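Local coordinates for transcription antitermination protein NusB (Thermotoga maritima, PDB 1TZV), which probably binds the boxA antiterminator sequence of ribosomal RNA operons and takes part in transcription antitermination, at residues Lys14-His19 / Arg49-Ile54; Leu58-Asp63 / Leu92-Asp97; Ile65-Glu70 / Lys132-Lys137; Arg86-Glu91 / Gly125-Ile130. One frame throughout, in Å; residues are numbered along the deposited sequence.

Contact 1 of 4, residues Lys14-His19 / Arg49-Ile54; sequences KALFQH and RYIRGI
L16 and I54 point at each other tip to tip, one from helix 5-19 and the other from helix 41-56. The two methyls of L16 divide the work: CD2 meets the branch methyl I54 CG2 at 4.1 Å, while L16 CD1 lies the same 4.1 Å from I54 CD1, the end of the longer arm. I51 sits one turn earlier and behaves differently. It slides past L16 in the opposite direction, so that I51 CD1 comes 4.2 Å from L16 CD2, alongside the leucine rather than end on. That reach depends on a bend in I51: CG1 lies beside the backbone N, and chi2 of -62° then folds CD1 over toward helix 5-19. The same methyl also faces A15, whose CB is 4.0 Å from I51 CD1. A15 and I51 have the nearest CA atoms of the two segments, and the short axes stand 11.4 Å apart at 46°. I51 and I54 also touch V12 of helix 5-19, and I51 reaches L27 of helix 27-34; all four touching residues are buried, inside the all-helical NusB fold. An alanine in place of this leucine is likely to open a gap in front of I54 and take away the methyl that I51 CD1 packs on. With no hydrogen bond or charge crossing between the segments, cohesion here comes from methyl groups at ordinary van der Waals distance.

Contact 2 of 4, residues Leu58-Asp63 / Leu92-Asp97; sequences LSMIDD and LLFEKD
The ring of F94 meets M60 at its edge: the methyl M60 CE lies near the ring plane, 3.4 Å from F94 CZ and 3.6 Å from F94 CE2. The ring of Y90, one turn back on helix 79-94, meets F94 with the two planes about 25° apart. Because the methionine arrives in the plane, and with its methyl rather than its sulfur, this is a snug van der Waals touch and not a sulfur-over-face contact. The sulfur has its own neighbour: M60 SD is 4.0 Å from L93 CD1, the two side chains meeting tip to tip. M60 can serve both because of its shape. CG is anti to the backbone N, which carries the chain outward, and bends at chi2 (-85°) and chi3 (-77°) then set SD against L93, with CE reaching the phenylalanine edge while staying near the same leucine methyl. F94 is exposed and M60 partly so; the pair forms an apolar patch near the surface, with no hydrogen bond between the segments. L93 and F94 close helix 79-94, and the chain leaves helical geometry at E95. Deeper in, I61 of helix 58-66 packs on T89 and Y90. A salt bridge from D62 to R86 joins the same two helices further along. L93 also touches H134, near the end of helix 117-134.

Contact 3 of 4, residues Ile65-Glu70 / Lys132-Lys137; sequences ISRYLE and KEHAPK
Y68 reaches across to E133 and H134 at the end of helix 117-134. From CB the side chain sets out with CG beside the backbone N (chi1 -61°), the ring heading for the other segment. I130 CG1 lies over one face of the ring, 3.6 Å from Y68 CD1. The carbonyl oxygen of I65 sits at the ring edge, in its plane. Further out E133 OE1 comes to the opposite edge, 3.5 Å from Y68 CE2. At the tip Y68 OH donates a hydrogen bond to E133 OE1 at 2.7 Å, with ring and carboxylate planes 57° apart; the hydroxyl is modelled too close to H134, so its exact position is less sure. A phenylalanine here would probably leave the carboxylate of E133 without this donor. R67 NH1 stands 4.4 Å from H134 NE2, too far for direct contact, and the main partner of R67 is D63. Y68 belongs to a type I turn from S66 to L69, where helix 58-66 gives way to the loop. Its ring lies against I126 and I130 of helix 117-134, while H134 leans on L93, so the turn packs along helix 117-134, whose last residues in turn touch helix 79-94.

Contact 4 of 4, residues Arg86-Glu91 / Gly125-Ile130; sequences RLATYE and GILDRI
Apolar contact comes first, between A88 of helix 79-94 and L127 of helix 117-134. The fork of the leucine straddles the alanine methyl, with A88 CB 3.6 Å from L127 CD1 and 3.7 Å from L127 CD2. L127 holds CG beside the backbone N (chi1 -66°) and leads its two methyls toward the neighbouring helix. Because the alanine offers just one carbon, the backbones can come close: the CA atoms of T89 and L127 are 7.5 Å apart. The short helix axes pass at 10.9 Å and run nearly parallel, 21° apart. Helix 100-114 lies between these two in the chain and packs on both, A107 touching A88 as well as L127, so the three successive helices gather into one bundle within the all-helical NusB fold.

Mixed contact follows, where an alcohol faces methyls. T89 OG1 lies 3.7 Å from I130 CD1, the side chains crossing at about a right angle, and 4.2 Å from L127 CD2. The oxygen is buried, but its hydrogen bond goes back along its own helix to L85 O, which probably lets it sit against apolar groups; chi1 of -63° puts it beside the backbone N, where that carbonyl can be reached.

The acid of the same helix turns to other partners: E91 forms a salt bridge with R9 and hydrogen bonds with Y50 and T103.

Contacts 1 and 4 are buried and contacts 2 and 3 lie near the surface. The buried pair relies on aliphatic side chains, from alanine to leucine and isoleucine, with a threonine hydroxyl in contact 4; contact 2 adds a methionine and a phenylalanine, and contact 3 alone has a hydrogen bond between its segments, though its tyrosine oxygen is less surely placed. Contacts 2 and 3 share helix 58-66, contacts 2 and 4 share helix 79-94, and contacts 3 and 4 share helix 117-134, so these three close a triangle of helices. Contact 4 is nested within the loop closed by contact 3. Contact 1 joins two other helices, tied to the rest by the R49 to E95 salt bridge and probably by a hydrogen bond between Y50 and E91.

Contact 1 of 4, residues Lys14-His19 / Arg49-Ile54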
# COMPACT_ATOMS: atom_id res chain seq x y z
N LYS A 14 0.07 1.14 -8.46
CA LYS A 14 -0.51 1.59 -9.72
C LYS A 14 -1.88 0.97 -9.98
O LYS A 14 -2.77 1.64 -10.50
CB LYS A 14 0.44 1.30 -10.88
CG LYS A 14 1.72 2.12 -10.83
CD LYS A 14 2.61 1.86 -12.03
CE LYS A 14 3.08 0.42 -12.07
NZ LYS A 14 3.85 0.11 -13.30
N ALA A 15 -2.06 -0.30 -9.61
CA ALA A 15 -3.37 -0.93 -9.81
C ALA A 15 -4.41 -0.24 -8.92
O ALA A 15 -5.51 0.05 -9.37
CB ALA A 15 -3.29 -2.44 -9.50
N LEU A 16 -4.05 0.05 -7.66
CA LEU A 16 -4.96 0.74 -6.75
C LEU A 16 -5.30 2.13 -7.28
O LEU A 16 -6.45 2.54 -7.26
CB LEU A 16 -4.33 0.88 -5.35
CG LEU A 16 -4.10 -0.43 -4.61
CD1 LEU A 16 -3.25 -0.16 -3.39
CD2 LEU A 16 -5.42 -1.04 -4.21
N PHE A 17 -4.28 2.85 -7.75
CA PHE A 17 -4.46 4.20 -8.30
C PHE A 17 -5.41 4.15 -9.50
O PHE A 17 -6.39 4.92 -9.58
CB PHE A 17 -3.08 4.74 -8.68
CG PHE A 17 -3.07 6.11 -9.32
CD1 PHE A 17 -3.35 6.27 -10.69
CD2 PHE A 17 -2.71 7.23 -8.58
CE1 PHE A 17 -3.25 7.54 -11.30
CE2 PHE A 17 -2.61 8.50 -9.18
CZ PHE A 17 -2.88 8.65 -10.55
N GLN A 18 -5.14 3.26 -10.45
CA GLN A 18 -6.00 3.18 -11.62
C GLN A 18 -7.43 2.76 -11.31
O GLN A 18 -8.38 3.22 -11.96
CB GLN A 18 -5.38 2.23 -12.65
CG GLN A 18 -4.09 2.78 -13.23
CD GLN A 18 -3.63 2.03 -14.46
OE1 GLN A 18 -3.34 2.63 -15.49
NE2 GLN A 18 -3.55 0.71 -14.35
N HIS A 19 -7.62 1.92 -10.30
CA HIS A 19 -8.95 1.48 -9.98
C HIS A 19 -9.85 2.63 -9.54
O HIS A 19 -11.08 2.56 -9.70
CB HIS A 19 -8.94 0.39 -8.89
CG HIS A 19 -10.29 -0.20 -8.63
ND1 HIS A 19 -11.09 0.23 -7.60
CD2 HIS A 19 -10.99 -1.15 -9.29
CE1 HIS A 19 -12.23 -0.45 -7.63
NE2 HIS A 19 -12.19 -1.29 -8.64
N ARG A 49 -0.73 -11.45 -4.78
CA ARG A 49 -1.10 -11.74 -3.40
C ARG A 49 -1.48 -10.42 -2.69
O ARG A 49 -2.48 -10.36 -1.95
CB ARG A 49 0.07 -12.42 -2.66
CG ARG A 49 -0.27 -12.76 -1.22
CD ARG A 49 0.89 -13.42 -0.46
NE ARG A 49 2.03 -12.52 -0.28
CZ ARG A 49 3.13 -12.56 -1.02
NH1 ARG A 49 4.11 -11.69 -0.79
NH2 ARG A 49 3.27 -13.46 -1.97
N TYR A 50 -0.67 -9.38 -2.90
CA TYR A 50 -0.96 -8.07 -2.31
C TYR A 50 -2.34 -7.55 -2.73
O TYR A 50 -3.16 -7.16 -1.89
CB TYR A 50 0.09 -7.02 -2.74
CG TYR A 50 1.32 -6.88 -1.87
CD1 TYR A 50 2.21 -7.95 -1.69
CD2 TYR A 50 1.63 -5.66 -1.25
CE1 TYR A 50 3.37 -7.81 -0.94
CE2 TYR A 50 2.80 -5.51 -0.49
CZ TYR A 50 3.66 -6.58 -0.35
OH TYR A 50 4.84 -6.39 0.34
N ILE A 51 -2.59 -7.52 -4.03
CA ILE A 51 -3.86 -7.01 -4.53
C ILE A 51 -5.03 -7.83 -4.01
O ILE A 51 -6.05 -7.28 -3.60
CB ILE A 51 -3.84 -6.93 -6.07
CG1 ILE A 51 -3.03 -5.69 -6.49
CG2 ILE A 51 -5.26 -6.89 -6.65
CD1 ILE A 51 -3.62 -4.33 -6.02
N ARG A 52 -4.91 -9.16 -3.99
CA ARG A 52 -6.01 -9.96 -3.47
C ARG A 52 -6.19 -9.74 -1.98
O ARG A 52 -7.32 -9.70 -1.49
CB ARG A 52 -5.80 -11.44 -3.80
CG ARG A 52 -6.08 -11.71 -5.27
CD ARG A 52 -5.87 -13.15 -5.67
NE ARG A 52 -6.84 -14.07 -5.08
CZ ARG A 52 -6.88 -15.37 -5.36
NH1 ARG A 52 -6.00 -15.87 -6.21
NH2 ARG A 52 -7.77 -16.17 -4.79
N GLY A 53 -5.08 -9.56 -1.27
CA GLY A 53 -5.13 -9.32 0.17
C GLY A 53 -5.78 -7.99 0.52
O GLY A 53 -6.53 -7.88 1.48
N ILE A 54 -5.48 -6.97 -0.28
CA ILE A 54 -6.05 -5.66 -0.04
C ILE A 54 -7.54 -5.72 -0.37
O ILE A 54 -8.37 -5.20 0.37
CB ILE A 54 -5.32 -4.59 -0.88
CG1 ILE A 54 -3.89 -4.42 -0.33
CG2 ILE A 54 -6.10 -3.27 -0.87
CD1 ILE A 54 -2.94 -3.70 -1.28

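Contact 2 of 4, residues Leu58-Asp63 / Leu92-Asp97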
# COMPACT_ATOMS: atom_id res chain seq x y z
N LEU A 58 -10.27 -4.99 2.50
CA LEU A 58 -10.44 -3.54 2.31
C LEU A 58 -11.20 -2.83 3.43
O LEU A 58 -10.76 -1.79 3.91
CB LEU A 58 -11.11 -3.24 0.97
CG LEU A 58 -11.02 -1.76 0.58
CD1 LEU A 58 -9.57 -1.35 0.43
CD2 LEU A 58 -11.78 -1.52 -0.72
N SER A 59 -12.34 -3.37 3.84
CA SER A 59 -13.13 -2.74 4.89
C SER A 59 -12.35 -2.64 6.19
O SER A 59 -12.34 -1.59 6.84
CB SER A 59 -14.42 -3.51 5.14
OG SER A 59 -15.27 -3.45 4.00
N MET A 60 -11.72 -3.73 6.60
CA MET A 60 -10.96 -3.74 7.84
C MET A 60 -9.78 -2.77 7.74
O MET A 60 -9.48 -2.05 8.69
CB MET A 60 -10.49 -5.16 8.14
CG MET A 60 -9.61 -5.30 9.36
SD MET A 60 -7.89 -4.97 8.93
CE MET A 60 -7.45 -6.47 8.13
N ILE A 61 -9.12 -2.74 6.59
CA ILE A 61 -7.97 -1.84 6.39
C ILE A 61 -8.41 -0.37 6.44
O ILE A 61 -7.82 0.44 7.16
CB ILE A 61 -7.26 -2.16 5.04
CG1 ILE A 61 -6.52 -3.49 5.15
CG2 ILE A 61 -6.28 -1.06 4.66
CD1 ILE A 61 -6.09 -4.04 3.82
N ASP A 62 -9.46 -0.03 5.69
CA ASP A 62 -9.95 1.35 5.68
C ASP A 62 -10.43 1.78 7.07
O ASP A 62 -10.14 2.89 7.52
CB ASP A 62 -11.11 1.51 4.68
CG ASP A 62 -10.63 1.58 3.25
OD1 ASP A 62 -9.41 1.50 3.00
OD2 ASP A 62 -11.51 1.72 2.35
N ASP A 63 -11.17 0.89 7.74
CA ASP A 63 -11.68 1.16 9.08
C ASP A 63 -10.54 1.43 10.06
O ASP A 63 -10.63 2.32 10.91
CB ASP A 63 -12.54 -0.03 9.55
CG ASP A 63 -12.43 -0.31 11.05
OD1 ASP A 63 -13.47 -0.58 11.67
OD2 ASP A 63 -11.31 -0.30 11.60
N LEU A 92 2.02 -3.98 6.50
CA LEU A 92 2.31 -3.99 7.94
C LEU A 92 1.63 -5.19 8.64
O LEU A 92 2.27 -5.94 9.41
CB LEU A 92 1.76 -2.72 8.56
CG LEU A 92 2.48 -1.70 9.42
CD1 LEU A 92 2.21 -0.30 8.88
CD2 LEU A 92 1.97 -1.80 10.84
N LEU A 93 0.35 -5.38 8.37
CA LEU A 93 -0.41 -6.43 9.04
C LEU A 93 -0.22 -7.84 8.53
O LEU A 93 -0.19 -8.79 9.32
CB LEU A 93 -1.90 -6.13 8.94
CG LEU A 93 -2.43 -4.86 9.60
CD1 LEU A 93 -3.87 -4.64 9.16
CD2 LEU A 93 -2.32 -5.00 11.11
N PHE A 94 -0.06 -7.99 7.22
CA PHE A 94 -0.04 -9.31 6.59
C PHE A 94 1.20 -9.87 5.97
O PHE A 94 1.29 -11.08 5.74
CB PHE A 94 -1.16 -9.34 5.54
CG PHE A 94 -2.52 -9.11 6.11
CD1 PHE A 94 -3.17 -10.13 6.80
CD2 PHE A 94 -3.16 -7.88 6.00
CE1 PHE A 94 -4.43 -9.92 7.37
CE2 PHE A 94 -4.42 -7.66 6.56
CZ PHE A 94 -5.05 -8.69 7.25
N GLU A 95 2.16 -9.01 5.66
CA GLU A 95 3.37 -9.49 5.05
C GLU A 95 4.41 -9.60 6.14
O GLU A 95 5.12 -8.64 6.46
CB GLU A 95 3.78 -8.55 3.91
CG GLU A 95 2.75 -8.57 2.78
CD GLU A 95 2.74 -9.88 2.00
OE1 GLU A 95 1.71 -10.25 1.42
OE2 GLU A 95 3.80 -10.54 1.95
N LYS A 96 4.48 -10.77 6.76
CA LYS A 96 5.45 -11.01 7.80
C LYS A 96 6.77 -11.19 7.08
O LYS A 96 6.80 -11.78 6.01
CB LYS A 96 5.10 -12.27 8.60
CG LYS A 96 3.77 -12.21 9.35
CD LYS A 96 3.60 -10.91 10.14
CE LYS A 96 4.91 -10.42 10.73
NZ LYS A 96 4.83 -9.94 12.12
N ASP A 97 7.83 -10.67 7.68
CA ASP A 97 9.20 -10.74 7.13
C ASP A 97 9.68 -9.36 6.70
O ASP A 97 10.87 -9.14 6.52
CB ASP A 97 9.32 -11.69 5.92
CG ASP A 97 9.07 -11.00 4.60
OD1 ASP A 97 10.04 -10.45 4.02
OD2 ASP A 97 7.91 -10.97 4.14

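Contact 3 of 4, residues Ile65-Glu70 / Lys132-Lys137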
# COMPACT_ATOMS: atom_id res chain seq x y z
N ILE A 65 -7.37 2.50 9.28
CA ILE A 65 -6.73 3.77 8.95
C ILE A 65 -7.55 4.95 9.48
O ILE A 65 -7.01 5.91 10.03
CB ILE A 65 -6.56 3.91 7.41
CG1 ILE A 65 -5.58 2.87 6.90
CG2 ILE A 65 -6.06 5.31 7.07
CD1 ILE A 65 -5.71 2.64 5.39
N SER A 66 -8.87 4.85 9.33
CA SER A 66 -9.75 5.92 9.76
C SER A 66 -9.66 6.22 11.26
O SER A 66 -10.00 7.33 11.68
CB SER A 66 -11.19 5.60 9.35
OG SER A 66 -11.33 5.61 7.92
N ARG A 67 -9.22 5.26 12.05
CA ARG A 67 -9.09 5.48 13.49
C ARG A 67 -7.94 6.44 13.81
O ARG A 67 -7.75 6.83 14.96
CB ARG A 67 -8.86 4.16 14.22
CG ARG A 67 -10.06 3.23 14.20
CD ARG A 67 -9.72 1.94 14.90
NE ARG A 67 -10.27 0.78 14.20
CZ ARG A 67 -9.96 -0.48 14.51
NH1 ARG A 67 -9.12 -0.74 15.50
NH2 ARG A 67 -10.49 -1.47 13.81
N TYR A 68 -7.17 6.80 12.79
CA TYR A 68 -6.05 7.71 12.97
C TYR A 68 -6.24 9.01 12.21
O TYR A 68 -5.35 9.85 12.19
CB TYR A 68 -4.75 7.03 12.54
CG TYR A 68 -4.46 5.79 13.35
CD1 TYR A 68 -5.04 4.56 13.02
CD2 TYR A 68 -3.65 5.85 14.49
CE1 TYR A 68 -4.83 3.43 13.80
CE2 TYR A 68 -3.44 4.72 15.29
CZ TYR A 68 -4.04 3.52 14.93
OH TYR A 68 -3.85 2.40 15.71
N LEU A 69 -7.41 9.19 11.59
CA LEU A 69 -7.71 10.39 10.81
C LEU A 69 -8.76 11.21 11.55
O LEU A 69 -9.64 10.63 12.20
CB LEU A 69 -8.24 10.01 9.42
CG LEU A 69 -7.30 9.16 8.55
CD1 LEU A 69 -8.00 8.77 7.25
CD2 LEU A 69 -6.03 9.94 8.26
N GLU A 70 -8.66 12.53 11.46
CA GLU A 70 -9.63 13.43 12.08
C GLU A 70 -9.94 14.60 11.14
O GLU A 70 -11.05 14.70 10.64
CB GLU A 70 -9.13 13.98 13.42
CG GLU A 70 -10.18 14.82 14.15
CD GLU A 70 -9.62 15.51 15.38
OE1 GLU A 70 -8.95 14.82 16.16
OE2 GLU A 70 -9.84 16.72 15.55
N LYS A 132 2.92 1.39 15.62
CA LYS A 132 3.23 1.24 17.03
C LYS A 132 2.11 0.57 17.80
O LYS A 132 2.33 0.05 18.91
CB LYS A 132 3.61 2.58 17.66
CG LYS A 132 2.48 3.55 17.85
CD LYS A 132 3.02 4.83 18.49
CE LYS A 132 4.25 5.34 17.75
N GLU A 133 0.91 0.54 17.23
CA GLU A 133 -0.22 -0.08 17.91
C GLU A 133 -0.67 -1.38 17.25
O GLU A 133 -1.42 -2.15 17.87
CB GLU A 133 -1.40 0.89 17.99
CG GLU A 133 -1.06 2.15 18.76
CD GLU A 133 -2.23 3.08 18.94
OE1 GLU A 133 -3.26 2.91 18.25
OE2 GLU A 133 -2.12 4.01 19.77
N HIS A 134 -0.19 -1.65 16.04
CA HIS A 134 -0.63 -2.82 15.29
C HIS A 134 0.38 -3.69 14.61
O HIS A 134 0.02 -4.69 13.99
CB HIS A 134 -1.68 -2.39 14.27
CG HIS A 134 -2.92 -1.88 14.91
ND1 HIS A 134 -3.14 -0.54 15.16
CD2 HIS A 134 -3.98 -2.54 15.43
CE1 HIS A 134 -4.28 -0.41 15.82
NE2 HIS A 134 -4.81 -1.60 16.00
N ALA A 135 1.65 -3.33 14.70
CA ALA A 135 2.66 -4.18 14.10
C ALA A 135 2.58 -5.55 14.76
O ALA A 135 2.54 -5.66 16.00
CB ALA A 135 4.03 -3.57 14.31
N PRO A 136 2.55 -6.61 13.96
CA PRO A 136 2.48 -7.95 14.56
C PRO A 136 3.77 -8.25 15.31
O PRO A 136 4.87 -7.78 14.94
CB PRO A 136 2.25 -8.87 13.35
CG PRO A 136 2.86 -8.08 12.20
CD PRO A 136 2.47 -6.67 12.49
N LYS A 137 3.64 -9.04 16.38
CA LYS A 137 4.80 -9.37 17.20
C LYS A 137 6.00 -9.98 16.47
O LYS A 137 7.13 -9.84 16.90
CB LYS A 137 4.37 -10.27 18.37
CG LYS A 137 3.73 -11.57 17.96
CD LYS A 137 3.16 -12.29 19.17
CE LYS A 137 2.55 -13.61 18.75
NZ LYS A 137 1.89 -14.30 19.90

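Contact 4 of 4, residues Arg86-Glu91 / Gly125-Ile130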
# COMPACT_ATOMS: atom_id res chain seq x y z
N ARG A 86 -3.49 2.38 2.39
CA ARG A 86 -4.08 1.04 2.28
C ARG A 86 -2.99 -0.01 2.04
O ARG A 86 -2.94 -1.05 2.71
CB ARG A 86 -5.09 0.96 1.13
CG ARG A 86 -6.39 1.64 1.41
CD ARG A 86 -7.15 1.82 0.12
NE ARG A 86 -8.56 2.07 0.39
CZ ARG A 86 -9.43 2.51 -0.53
NH1 ARG A 86 -10.71 2.67 -0.20
NH2 ARG A 86 -9.00 2.83 -1.75
N LEU A 87 -2.11 0.27 1.08
CA LEU A 87 -1.03 -0.64 0.72
C LEU A 87 -0.07 -0.90 1.89
O LEU A 87 0.28 -2.05 2.19
CB LEU A 87 -0.27 -0.06 -0.49
CG LEU A 87 1.01 -0.74 -0.98
CD1 LEU A 87 0.82 -2.24 -1.09
CD2 LEU A 87 1.38 -0.15 -2.34
N ALA A 88 0.35 0.17 2.54
CA ALA A 88 1.27 0.05 3.68
C ALA A 88 0.61 -0.65 4.87
O ALA A 88 1.30 -1.43 5.56
CB ALA A 88 1.76 1.45 4.12
N THR A 89 -0.66 -0.39 5.14
CA THR A 89 -1.35 -1.04 6.26
C THR A 89 -1.46 -2.54 5.97
O THR A 89 -1.21 -3.38 6.85
CB THR A 89 -2.73 -0.39 6.50
OG1 THR A 89 -2.51 0.98 6.86
CG2 THR A 89 -3.49 -1.06 7.66
N TYR A 90 -1.80 -2.90 4.73
CA TYR A 90 -1.87 -4.29 4.35
C TYR A 90 -0.51 -4.94 4.58
O TYR A 90 -0.40 -6.02 5.18
CB TYR A 90 -2.23 -4.42 2.86
CG TYR A 90 -1.94 -5.81 2.34
CD1 TYR A 90 -2.79 -6.89 2.65
CD2 TYR A 90 -0.74 -6.09 1.68
CE1 TYR A 90 -2.42 -8.20 2.34
CE2 TYR A 90 -0.37 -7.40 1.36
CZ TYR A 90 -1.22 -8.44 1.70
OH TYR A 90 -0.83 -9.74 1.45
N GLU A 91 0.55 -4.30 4.10
CA GLU A 91 1.88 -4.86 4.24
C GLU A 91 2.29 -5.01 5.71
O GLU A 91 2.84 -6.05 6.12
CB GLU A 91 2.89 -4.00 3.47
CG GLU A 91 4.25 -4.64 3.36
CD GLU A 91 5.18 -3.82 2.49
OE1 GLU A 91 5.90 -2.96 3.04
OE2 GLU A 91 5.19 -4.02 1.27
N GLY A 125 3.42 10.13 9.58
CA GLY A 125 2.78 10.26 10.88
C GLY A 125 1.70 9.23 11.13
O GLY A 125 1.63 8.61 12.21
N ILE A 126 0.83 9.03 10.14
CA ILE A 126 -0.24 8.06 10.29
C ILE A 126 0.32 6.65 10.42
O ILE A 126 -0.08 5.88 11.31
CB ILE A 126 -1.20 8.09 9.10
CG1 ILE A 126 -1.86 9.47 9.01
CG2 ILE A 126 -2.26 7.01 9.23
CD1 ILE A 126 -2.83 9.56 7.89
N LEU A 127 1.24 6.29 9.54
CA LEU A 127 1.81 4.94 9.60
C LEU A 127 2.61 4.66 10.87
O LEU A 127 2.56 3.53 11.38
CB LEU A 127 2.65 4.66 8.37
CG LEU A 127 1.85 4.59 7.05
CD1 LEU A 127 2.82 4.39 5.91
CD2 LEU A 127 0.82 3.46 7.07
N ASP A 128 3.33 5.65 11.41
CA ASP A 128 4.08 5.42 12.65
C ASP A 128 3.08 5.06 13.74
O ASP A 128 3.33 4.16 14.56
CB ASP A 128 4.85 6.67 13.09
CG ASP A 128 6.17 6.85 12.37
OD1 ASP A 128 6.79 7.92 12.58
OD2 ASP A 128 6.60 5.95 11.61
N ARG A 129 1.95 5.76 13.77
CA ARG A 129 0.92 5.51 14.77
C ARG A 129 0.27 4.14 14.58
O ARG A 129 0.06 3.39 15.55
CB ARG A 129 -0.12 6.64 14.75
CG ARG A 129 0.43 7.97 15.30
CD ARG A 129 -0.40 9.19 14.87
NE ARG A 129 -1.76 9.16 15.39
CZ ARG A 129 -2.83 9.71 14.81
NH1 ARG A 129 -4.02 9.62 15.38
NH2 ARG A 129 -2.72 10.34 13.64
N ILE A 130 -0.05 3.77 13.35
CA ILE A 130 -0.65 2.47 13.11
C ILE A 130 0.33 1.35 13.48
O ILE A 130 -0.05 0.36 14.12
CB ILE A 130 -1.05 2.29 11.62
CG1 ILE A 130 -2.22 3.22 11.29
CG2 ILE A 130 -1.42 0.83 11.33
CD1 ILE A 130 -2.52 3.32 9.79